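Local coordinates for TudS (Uncultured bacterium, PDB 6Z96), which catalyses the non-redox desulfuration of thiouracil with the help of a [4Fe-4S] cluster, apparently by way of a [4Fe-5S] intermediate, at residues 85-89 against 90-94; 31-35 against 36-40; 123-126 against 127-131; 70-73 against 74-78. All coordinates share one frame; numbering follows the deposited sequence. Where two conformers were deposited one is given.

Contact 1: residues 85-89 against 90-94; sequences GLCLA and QGIRF
Q90 N and I92 N each bond back into the last turn of helix 73-90, Q90 N to L86 O at 3.0 Å and I92 N to C87 O at 2.9 Å, while the chain turns through G91, whose positive phi of 69° comes easily to a residue without a side chain. I92 N lies in the carbonyl plane of C87, on a lone pair. A water donates to I92 O and, weakly, to C87 O, so a second link runs beside the direct one. Beyond the turn the side chain of I92 comes back against the helix: its CG2 rests 3.8 Å from C87 SG, both among buried residues. On the next flank L86 lays CD1 against Q90 CG at 3.9 Å, the two chains crossing obliquely. At chi1 -65°, Q90 CG lies near its own N and close to L86 O; the chi2 bend (-90°) then aims the amide, whose OE1 accepts from K4 NZ. L86 and C87 also touch I6 of strand 5-8. The glycine at positive phi and the bonds back into the final turn make this a Schellman motif, closing helix 73-90 just before strand 94-96 of the parallel sheet.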
loop_
_atom_site.group_PDB
_atom_site.type_symbol
_atom_site.label_atom_id
_atom_site.label_comp_id
_atom_site.label_asym_id
_atom_site.label_seq_id
_atom_site.Cartn_x
_atom_site.Cartn_y
_atom_site.Cartn_z
ATOM N N GLY A 85 12.206 2.055 2.976
ATOM C CA GLY A 85 13.561 1.576 2.704
ATOM C C GLY A 85 13.715 1.048 1.300
ATOM O O GLY A 85 14.743 1.299 0.659
ATOM N N LEU A 86 12.695 0.326 0.797
ATOM C CA LEU A 86 12.747 -0.196 -0.561
ATOM C C LEU A 86 12.703 0.969 -1.560
ATOM O O LEU A 86 13.459 0.976 -2.537
ATOM C CB LEU A 86 11.574 -1.162 -0.794
ATOM C CG LEU A 86 11.456 -1.730 -2.183
ATOM C CD1 LEU A 86 12.637 -2.620 -2.485
ATOM C CD2 LEU A 86 10.165 -2.507 -2.353
ATOM N N CYS A 87 11.843 1.964 -1.298
ATOM C CA CYS A 87 11.762 3.137 -2.187
ATOM C C CYS A 87 13.078 3.899 -2.217
ATOM O O CYS A 87 13.510 4.297 -3.295
ATOM C CB CYS A 87 10.625 4.055 -1.775
ATOM S SG CYS A 87 8.984 3.355 -2.081
ATOM N N LEU A 88 13.683 4.141 -1.053
ATOM C CA LEU A 88 14.954 4.878 -1.007
ATOM C C LEU A 88 16.052 4.113 -1.726
ATOM O O LEU A 88 16.801 4.707 -2.506
ATOM C CB LEU A 88 15.363 5.185 0.427
ATOM C CG LEU A 88 14.416 6.100 1.202
ATOM C CD1 LEU A 88 14.856 6.228 2.647
ATOM C CD2 LEU A 88 14.290 7.475 0.543
ATOM N N ALA A 89 16.128 2.797 -1.513
ATOM C CA ALA A 89 17.166 1.983 -2.149
ATOM C C ALA A 89 17.019 1.940 -3.660
ATOM O O ALA A 89 18.024 1.945 -4.373
ATOM C CB ALA A 89 17.139 0.565 -1.589
ATOM N N GLN A 90 15.778 1.836 -4.148
ATOM C CA GLN A 90 15.501 1.688 -5.579
ATOM C C GLN A 90 15.250 2.994 -6.322
ATOM O O GLN A 90 15.003 2.940 -7.527
ATOM C CB GLN A 90 14.289 0.751 -5.795
ATOM C CG GLN A 90 14.505 -0.693 -5.341
ATOM C CD GLN A 90 15.069 -1.569 -6.436
ATOM O OE1 GLN A 90 14.579 -1.611 -7.552
ATOM N NE2 GLN A 90 16.112 -2.298 -6.134
ATOM N N GLY A 91 15.259 4.127 -5.625
ATOM C CA GLY A 91 14.987 5.427 -6.228
ATOM C C GLY A 91 13.546 5.598 -6.673
ATOM O O GLY A 91 13.266 6.289 -7.650
ATOM N N ILE A 92 12.613 4.982 -5.956
ATOM C CA ILE A 92 11.201 5.051 -6.280
ATOM C C ILE A 92 10.531 6.274 -5.683
ATOM O O ILE A 92 10.680 6.551 -4.494
ATOM C CB ILE A 92 10.526 3.737 -5.815
ATOM C CG1 ILE A 92 11.050 2.557 -6.651
ATOM C CG2 ILE A 92 9.004 3.840 -5.869
ATOM C CD1 ILE A 92 10.541 1.158 -6.166
ATOM N N ARG A 93 9.756 6.996 -6.503
ATOM C CA ARG A 93 9.063 8.178 -6.027
ATOM C C ARG A 93 7.530 8.095 -6.183
ATOM O O ARG A 93 6.846 9.068 -5.888
ATOM C CB ARG A 93 9.643 9.455 -6.685
ATOM C CG ARG A 93 9.791 9.372 -8.176
ATOM C CD ARG A 93 10.982 10.185 -8.726
ATOM N NE ARG A 93 10.734 11.620 -8.812
ATOM C CZ ARG A 93 11.048 12.373 -9.865
ATOM N NH1 ARG A 93 10.810 13.677 -9.849
ATOM N NH2 ARG A 93 11.588 11.823 -10.948
ATOM N N PHE A 94 7.000 6.938 -6.654
ATOM C CA PHE A 94 5.562 6.730 -6.825
ATOM C C PHE A 94 5.160 5.380 -6.223
ATOM O O PHE A 94 5.880 4.397 -6.383
ATOM C CB PHE A 94 5.182 6.698 -8.315
ATOM C CG PHE A 94 5.537 7.964 -9.063
ATOM C CD1 PHE A 94 4.737 9.083 -8.977
ATOM C CD2 PHE A 94 6.675 8.028 -9.843
ATOM C CE1 PHE A 94 5.069 10.255 -9.662
ATOM C CE2 PHE A 94 6.998 9.197 -10.540
ATOM C CZ PHE A 94 6.180 10.291 -10.452
HETATM O O HOH W 1 12.861 7.510 -2.952
#

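Contact 2: residues 31-35 against 36-40; sequences DALGA and EGRAL
L33 and R38 carry this contact, their side chains crossing at about a right angle where helix 28-35 ends. Starting from CB, R38 first meets the helix itself: CB lies 3.6 Å from L33 O, the same carbonyl that accepts R38 N at 3.0 Å, and also packs against L33 CG and CD1. CD and NE continue past L33 CD1, and NE donates to E3 O outside the turn. A bend at the third torsion (chi3 60°) brings the guanidinium back over the leucine, so that CD1 sits above the centre of one face, 3.4 Å from the plane. The leucine methyl thus faces the flat group, leaving the N-H bonds to point outward around its rim. One of them, on NH1, reaches E36 OE2 at 3.1 Å in a salt bridge, close to the guanidinium plane and on the syn side of the carboxylate. With E3 O and E36 both engaged, the rotation of the group is probably well fixed.

The backbone of the same turn is held by its own bonds. E36 N bonds to A32 O at 3.1 Å, G37 N bonds to G34 O from above its carbonyl plane, and a water donates to G34 O while accepting from A39 N. A39 then directs CB at G34 CA, 4.0 Å away, an ordinary van der Waals contact. The positive phi of G37, with the bonds from G37 N to G34 O and from R38 N to L33 O, defines a Schellman motif, and here that motif links the helix to strand 39-42 within the beta-alpha-beta unit formed with strand 5-8.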
loop_
_atom_site.group_PDB
_atom_site.type_symbol
_atom_site.label_atom_id
_atom_site.label_comp_id
_atom_site.label_asym_id
_atom_site.label_seq_id
_atom_site.Cartn_x
_atom_site.Cartn_y
_atom_site.Cartn_z
ATOM N N ASP A 31 -0.129 -4.439 -16.108
ATOM C CA ASP A 31 0.448 -5.686 -16.617
ATOM C C ASP A 31 1.724 -5.407 -17.403
ATOM O O ASP A 31 2.732 -6.088 -17.200
ATOM C CB ASP A 31 -0.559 -6.419 -17.537
ATOM C CG ASP A 31 -1.716 -7.076 -16.818
ATOM O OD1 ASP A 31 -1.705 -7.098 -15.557
ATOM O OD2 ASP A 31 -2.643 -7.558 -17.505
ATOM N N ALA A 32 1.692 -4.379 -18.280
ATOM C CA ALA A 32 2.846 -4.003 -19.088
ATOM C C ALA A 32 3.996 -3.526 -18.202
ATOM O O ALA A 32 5.157 -3.880 -18.428
ATOM C CB ALA A 32 2.454 -2.912 -20.080
ATOM N N LEU A 33 3.678 -2.739 -17.165
ATOM C CA LEU A 33 4.688 -2.238 -16.247
ATOM C C LEU A 33 5.395 -3.402 -15.531
ATOM O O LEU A 33 6.617 -3.417 -15.427
ATOM C CB LEU A 33 3.994 -1.327 -15.221
ATOM C CG LEU A 33 4.911 -0.351 -14.503
ATOM C CD1 LEU A 33 5.532 0.638 -15.465
ATOM C CD2 LEU A 33 4.142 0.405 -13.454
ATOM N N GLY A 34 4.616 -4.388 -15.103
ATOM C CA GLY A 34 5.150 -5.571 -14.445
ATOM C C GLY A 34 6.006 -6.383 -15.392
ATOM O O GLY A 34 7.099 -6.820 -15.018
ATOM N N ALA A 35 5.562 -6.504 -16.655
ATOM C CA ALA A 35 6.324 -7.220 -17.686
ATOM C C ALA A 35 7.690 -6.573 -17.962
ATOM O O ALA A 35 8.622 -7.266 -18.362
ATOM C CB ALA A 35 5.510 -7.335 -18.971
ATOM N N GLU A 36 7.826 -5.260 -17.722
ATOM C CA GLU A 36 9.108 -4.569 -17.876
ATOM C C GLU A 36 9.973 -4.589 -16.593
ATOM O O GLU A 36 11.035 -3.973 -16.575
ATOM C CB GLU A 36 8.887 -3.103 -18.252
ATOM C CG GLU A 36 8.208 -2.876 -19.585
ATOM C CD GLU A 36 8.098 -1.392 -19.877
ATOM O OE1 GLU A 36 8.833 -0.908 -20.766
ATOM O OE2 GLU A 36 7.306 -0.707 -19.191
ATOM N N GLY A 37 9.501 -5.236 -15.531
ATOM C CA GLY A 37 10.215 -5.291 -14.265
ATOM C C GLY A 37 10.157 -3.991 -13.487
ATOM O O GLY A 37 11.021 -3.735 -12.645
ATOM N N ARG A 38 9.134 -3.163 -13.739
ATOM C CA ARG A 38 9.051 -1.854 -13.092
ATOM C C ARG A 38 8.050 -1.757 -11.943
ATOM O O ARG A 38 7.853 -0.654 -11.419
ATOM C CB ARG A 38 8.726 -0.780 -14.148
ATOM C CG ARG A 38 9.819 -0.662 -15.205
ATOM C CD ARG A 38 9.367 0.191 -16.388
ATOM N NE ARG A 38 9.031 1.552 -15.964
ATOM C CZ ARG A 38 8.285 2.394 -16.668
ATOM N NH1 ARG A 38 7.772 2.023 -17.835
ATOM N NH2 ARG A 38 8.034 3.608 -16.206
ATOM N N ALA A 39 7.301 -2.834 -11.660
ATOM C CA ALA A 39 6.271 -2.776 -10.611
ATOM C C ALA A 39 6.715 -3.699 -9.484
ATOM O O ALA A 39 6.551 -4.917 -9.600
ATOM C CB ALA A 39 4.937 -3.240 -11.162
ATOM N N LEU A 40 7.318 -3.138 -8.439
ATOM C CA LEU A 40 7.853 -3.932 -7.343
ATOM C C LEU A 40 6.799 -4.221 -6.313
ATOM O O LEU A 40 6.298 -3.317 -5.662
ATOM C CB LEU A 40 9.049 -3.226 -6.696
ATOM C CG LEU A 40 10.251 -2.907 -7.621
ATOM C CD1 LEU A 40 11.428 -2.435 -6.797
ATOM C CD2 LEU A 40 10.684 -4.136 -8.441
HETATM O O HOH W 2 7.719 -5.758 -12.199
#

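Contact 3: residues 123-126 against 127-131; sequences GKTT and ALLRR
T126 and R130 lie side by side one helical turn apart, with T126 CG2 3.4 Å above one face of the R130 guanidinium, toward its rim. At chi1 -65° the T126 methyl points away from its own N and toward R130, leaving OG1 on the other branch to hydrogen-bond G105 O. The guanidinium is well supplied with acceptors: NH1 forms a salt bridge with E122 and a hydrogen bond with S106 O, and NH2 donates to V136 O on strand 135-137. A methionine in place of R130 would probably leave E122 without this charged mate and V136 O without its donor. K124 NZ donates to E62 O and also pairs with D77 in a salt bridge. Successive carbonyls of the first turn are likewise taken, at 2.9 to 3.2 Å: G123 O by A127 N, K124 O by L128 N, T125 O by L129 N and T126 O by R130 N. On another flank T125 CG2 packs against L129 CD1 at 4.0 Å, both residues being buried. These i to i+4 bonds, with G123 at the N-cap, are those of the opening turns of an alpha-helix, here helix 124-131, which begins near the iron-sulfur cluster.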
loop_
_atom_site.group_PDB
_atom_site.type_symbol
_atom_site.label_atom_id
_atom_site.label_comp_id
_atom_site.label_asym_id
_atom_site.label_seq_id
_atom_site.Cartn_x
_atom_site.Cartn_y
_atom_site.Cartn_z
ATOM N N GLY A 123 -3.547 5.055 5.447
ATOM C CA GLY A 123 -2.936 3.979 6.212
ATOM C C GLY A 123 -1.541 4.377 6.673
ATOM O O GLY A 123 -0.994 5.392 6.247
ATOM N N LYS A 124 -0.945 3.556 7.537
ATOM C CA LYS A 124 0.392 3.852 8.081
ATOM C C LYS A 124 1.503 3.923 7.049
ATOM O O LYS A 124 2.391 4.766 7.179
ATOM C CB LYS A 124 0.774 2.784 9.099
ATOM C CG LYS A 124 -0.038 2.891 10.367
ATOM C CD LYS A 124 0.720 3.828 11.294
ATOM C CE LYS A 124 0.524 3.544 12.739
ATOM N NZ LYS A 124 1.490 4.349 13.568
ATOM N N THR A 125 1.479 3.048 6.030
ATOM C CA THR A 125 2.515 3.049 5.021
ATOM C C THR A 125 2.339 4.264 4.119
ATOM O O THR A 125 3.313 4.978 3.879
ATOM C CB THR A 125 2.496 1.735 4.250
ATOM O OG1 THR A 125 2.904 0.688 5.153
ATOM C CG2 THR A 125 3.488 1.743 3.072
ATOM N N THR A 126 1.106 4.531 3.668
ATOM C CA THR A 126 0.854 5.732 2.865
ATOM C C THR A 126 1.307 7.006 3.576
ATOM O O THR A 126 2.008 7.830 2.980
ATOM C CB THR A 126 -0.625 5.820 2.578
ATOM O OG1 THR A 126 -0.961 4.706 1.758
ATOM C CG2 THR A 126 -1.002 7.161 1.881
ATOM N N ALA A 127 0.981 7.126 4.866
ATOM C CA ALA A 127 1.374 8.327 5.620
ATOM C C ALA A 127 2.884 8.510 5.649
ATOM O O ALA A 127 3.363 9.638 5.445
ATOM C CB ALA A 127 0.823 8.243 7.042
ATOM N N LEU A 128 3.639 7.422 5.879
ATOM C CA LEU A 128 5.089 7.530 5.968
ATOM C C LEU A 128 5.683 7.857 4.615
ATOM O O LEU A 128 6.547 8.737 4.508
ATOM C CB LEU A 128 5.701 6.247 6.558
ATOM C CG LEU A 128 7.212 6.312 6.739
ATOM C CD1 LEU A 128 7.573 7.348 7.793
ATOM C CD2 LEU A 128 7.759 4.973 7.173
ATOM N N LEU A 129 5.199 7.200 3.546
ATOM C CA LEU A 129 5.734 7.483 2.206
ATOM C C LEU A 129 5.458 8.929 1.806
ATOM O O LEU A 129 6.373 9.596 1.305
ATOM C CB LEU A 129 5.133 6.533 1.157
ATOM C CG LEU A 129 5.427 5.041 1.393
ATOM C CD1 LEU A 129 4.838 4.203 0.270
ATOM C CD2 LEU A 129 6.939 4.779 1.458
ATOM N N ARG A 130 4.238 9.425 2.070
ATOM C CA ARG A 130 3.904 10.825 1.718
ATOM C C ARG A 130 4.777 11.817 2.494
ATOM O O ARG A 130 5.194 12.829 1.935
ATOM C CB ARG A 130 2.415 11.104 1.952
ATOM C CG ARG A 130 1.571 10.482 0.845
ATOM C CD ARG A 130 0.090 10.751 1.041
ATOM N NE ARG A 130 -0.660 10.413 -0.169
ATOM C CZ ARG A 130 -1.964 10.164 -0.194
ATOM N NH1 ARG A 130 -2.674 10.182 0.931
ATOM N NH2 ARG A 130 -2.564 9.855 -1.340
ATOM N N ARG A 131 5.063 11.521 3.766
ATOM C CA ARG A 131 5.925 12.340 4.639
ATOM C C ARG A 131 7.361 12.433 4.099
ATOM O O ARG A 131 8.088 13.392 4.411
ATOM C CB ARG A 131 5.901 11.687 6.019
ATOM C CG ARG A 131 6.748 12.242 7.085
ATOM C CD ARG A 131 6.288 11.655 8.427
ATOM N NE ARG A 131 7.317 11.916 9.428
ATOM C CZ ARG A 131 7.391 13.029 10.151
ATOM N NH1 ARG A 131 6.472 13.978 10.018
ATOM N NH2 ARG A 131 8.378 13.196 11.018
#

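Contact 4: residues 70-73 against 74-78; sequences LDVT and AEFDR
An Asx turn leads into the N-terminus of helix 73-90, where V72 is the N-cap and its carbonyl accepts F76 N at 3.1 Å. D71 OD1 takes two bonds from T73, one from N at 3.0 Å and one from OG1 at 2.6 Å, both arriving from the same face of the carboxylate plane. A water that donates to OD1 also accepts from A74 N, extending the carboxylate's hold into the first turn. V72 CG2 packs against F76 CE1 at 3.6 Å, the two side chains lying aslant, while V72 O sits at the ring's edge near its plane. One turn along, T73 and D77 run alongside each other: T73 O accepts D77 N at 2.8 Å, and T73 CG2 touches D77 OD2 at 3.4 Å. D77 OD1 forms a salt bridge with K124. An asparagine at D77 would probably leave the lysine without its charged mate. The turn is pinned to the hairpin strand 63-66, as V64 N donates to T73 OG1 and the V64 side chain touches V72 and F76; F76 also reaches P102 and S103, and K124 connects this end of helix 73-90 to helix 124-131.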
loop_
_atom_site.group_PDB
_atom_site.type_symbol
_atom_site.label_atom_id
_atom_site.label_comp_id
_atom_site.label_asym_id
_atom_site.label_seq_id
_atom_site.Cartn_x
_atom_site.Cartn_y
_atom_site.Cartn_z
ATOM N N LEU A 70 -5.838 -6.508 20.435
ATOM C CA LEU A 70 -4.407 -6.788 20.295
ATOM C C LEU A 70 -3.764 -5.620 19.534
ATOM O O LEU A 70 -4.274 -5.204 18.500
ATOM C CB LEU A 70 -4.185 -8.091 19.530
ATOM C CG LEU A 70 -2.747 -8.499 19.323
ATOM C CD1 LEU A 70 -2.128 -9.039 20.627
ATOM C CD2 LEU A 70 -2.638 -9.560 18.213
ATOM N N ASP A 71 -2.639 -5.108 20.061
ATOM C CA ASP A 71 -1.987 -3.967 19.427
ATOM C C ASP A 71 -0.946 -4.482 18.448
ATOM O O ASP A 71 0.005 -5.155 18.838
ATOM C CB ASP A 71 -1.366 -3.060 20.500
ATOM C CG ASP A 71 -1.039 -1.698 19.942
ATOM O OD1 ASP A 71 -0.172 -1.622 19.051
ATOM O OD2 ASP A 71 -1.659 -0.698 20.394
ATOM N N VAL A 72 -1.149 -4.172 17.161
ATOM C CA VAL A 72 -0.252 -4.595 16.092
ATOM C C VAL A 72 0.500 -3.423 15.485
ATOM O O VAL A 72 1.059 -3.550 14.399
ATOM C CB VAL A 72 -1.002 -5.422 15.020
ATOM C CG1 VAL A 72 -1.415 -6.782 15.606
ATOM C CG2 VAL A 72 -2.225 -4.689 14.479
ATOM N N THR A 73 0.585 -2.289 16.197
ATOM C CA THR A 73 1.245 -1.101 15.649
ATOM C C THR A 73 2.707 -1.397 15.352
ATOM O O THR A 73 3.231 -0.913 14.359
ATOM C CB THR A 73 1.200 0.075 16.637
ATOM O OG1 THR A 73 -0.109 0.182 17.222
ATOM C CG2 THR A 73 1.533 1.392 15.954
ATOM N N ALA A 74 3.380 -2.212 16.190
ATOM C CA ALA A 74 4.798 -2.494 15.950
ATOM C C ALA A 74 5.048 -3.079 14.547
ATOM O O ALA A 74 5.976 -2.673 13.841
ATOM C CB ALA A 74 5.338 -3.440 17.015
ATOM N N GLU A 75 4.195 -4.017 14.143
ATOM C CA GLU A 75 4.342 -4.669 12.848
ATOM C C GLU A 75 3.951 -3.732 11.717
ATOM O O GLU A 75 4.599 -3.716 10.681
ATOM C CB GLU A 75 3.468 -5.931 12.828
ATOM C CG GLU A 75 3.999 -7.016 13.768
ATOM C CD GLU A 75 3.700 -6.865 15.256
ATOM O OE1 GLU A 75 2.824 -6.046 15.620
ATOM O OE2 GLU A 75 4.369 -7.549 16.068
ATOM N N PHE A 76 2.903 -2.934 11.924
ATOM C CA PHE A 76 2.485 -1.970 10.898
ATOM C C PHE A 76 3.586 -0.928 10.673
ATOM O O PHE A 76 3.858 -0.564 9.533
ATOM C CB PHE A 76 1.190 -1.260 11.313
ATOM C CG PHE A 76 -0.033 -2.021 10.881
ATOM C CD1 PHE A 76 -0.343 -3.240 11.454
ATOM C CD2 PHE A 76 -0.849 -1.535 9.874
ATOM C CE1 PHE A 76 -1.455 -3.959 11.033
ATOM C CE2 PHE A 76 -1.967 -2.251 9.461
ATOM C CZ PHE A 76 -2.261 -3.454 10.044
ATOM N N ASP A 77 4.213 -0.453 11.764
ATOM C CA ASP A 77 5.265 0.571 11.638
ATOM C C ASP A 77 6.516 -0.019 11.003
ATOM O O ASP A 77 7.158 0.637 10.184
ATOM C CB ASP A 77 5.593 1.167 13.013
ATOM C CG ASP A 77 4.499 2.058 13.593
ATOM O OD1 ASP A 77 3.557 2.419 12.846
ATOM O OD2 ASP A 77 4.589 2.409 14.803
ATOM N N ARG A 78 6.853 -1.280 11.323
ATOM C CA ARG A 78 7.982 -1.948 10.683
ATOM C C ARG A 78 7.745 -2.072 9.187
ATOM O O ARG A 78 8.643 -1.786 8.397
ATOM C CB ARG A 78 8.203 -3.337 11.318
ATOM C CG ARG A 78 9.267 -4.146 10.539
ATOM C CD ARG A 78 9.582 -5.491 11.190
ATOM N NE ARG A 78 10.688 -5.318 12.129
ATOM C CZ ARG A 78 11.290 -6.319 12.770
ATOM N NH1 ARG A 78 10.886 -7.571 12.589
ATOM N NH2 ARG A 78 12.303 -6.073 13.588
HETATM O O HOH W 3 2.387 -2.741 18.874
HETATM O O HOH W 4 1.430 -7.900 17.540
#

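Contacts 4 and 1 lie at the start and the finish of helix 73-90, centres about 22 Å apart; the centre of contact 3 is about 14 Å from contact 4's and about 13 Å from contact 1's. Contacts 3 and 4 are tied by the salt bridge from K124 NZ to D77 OD1, 2.9 Å long. Contacts 1 and 2 end their helices with the same motif and meet through I92 CD1 and L40 CD1, 3.8 Å apart. Contact 3 lies close to the iron-sulfur cluster, the T125 side chain about 7 Å from it and about 11 Å from the hydrosulfuric acid, and T125 shares a backbone hydrogen bond with S103 of the cluster pocket; L86 and A39 stand about 11 Å and 13 Å from the cluster.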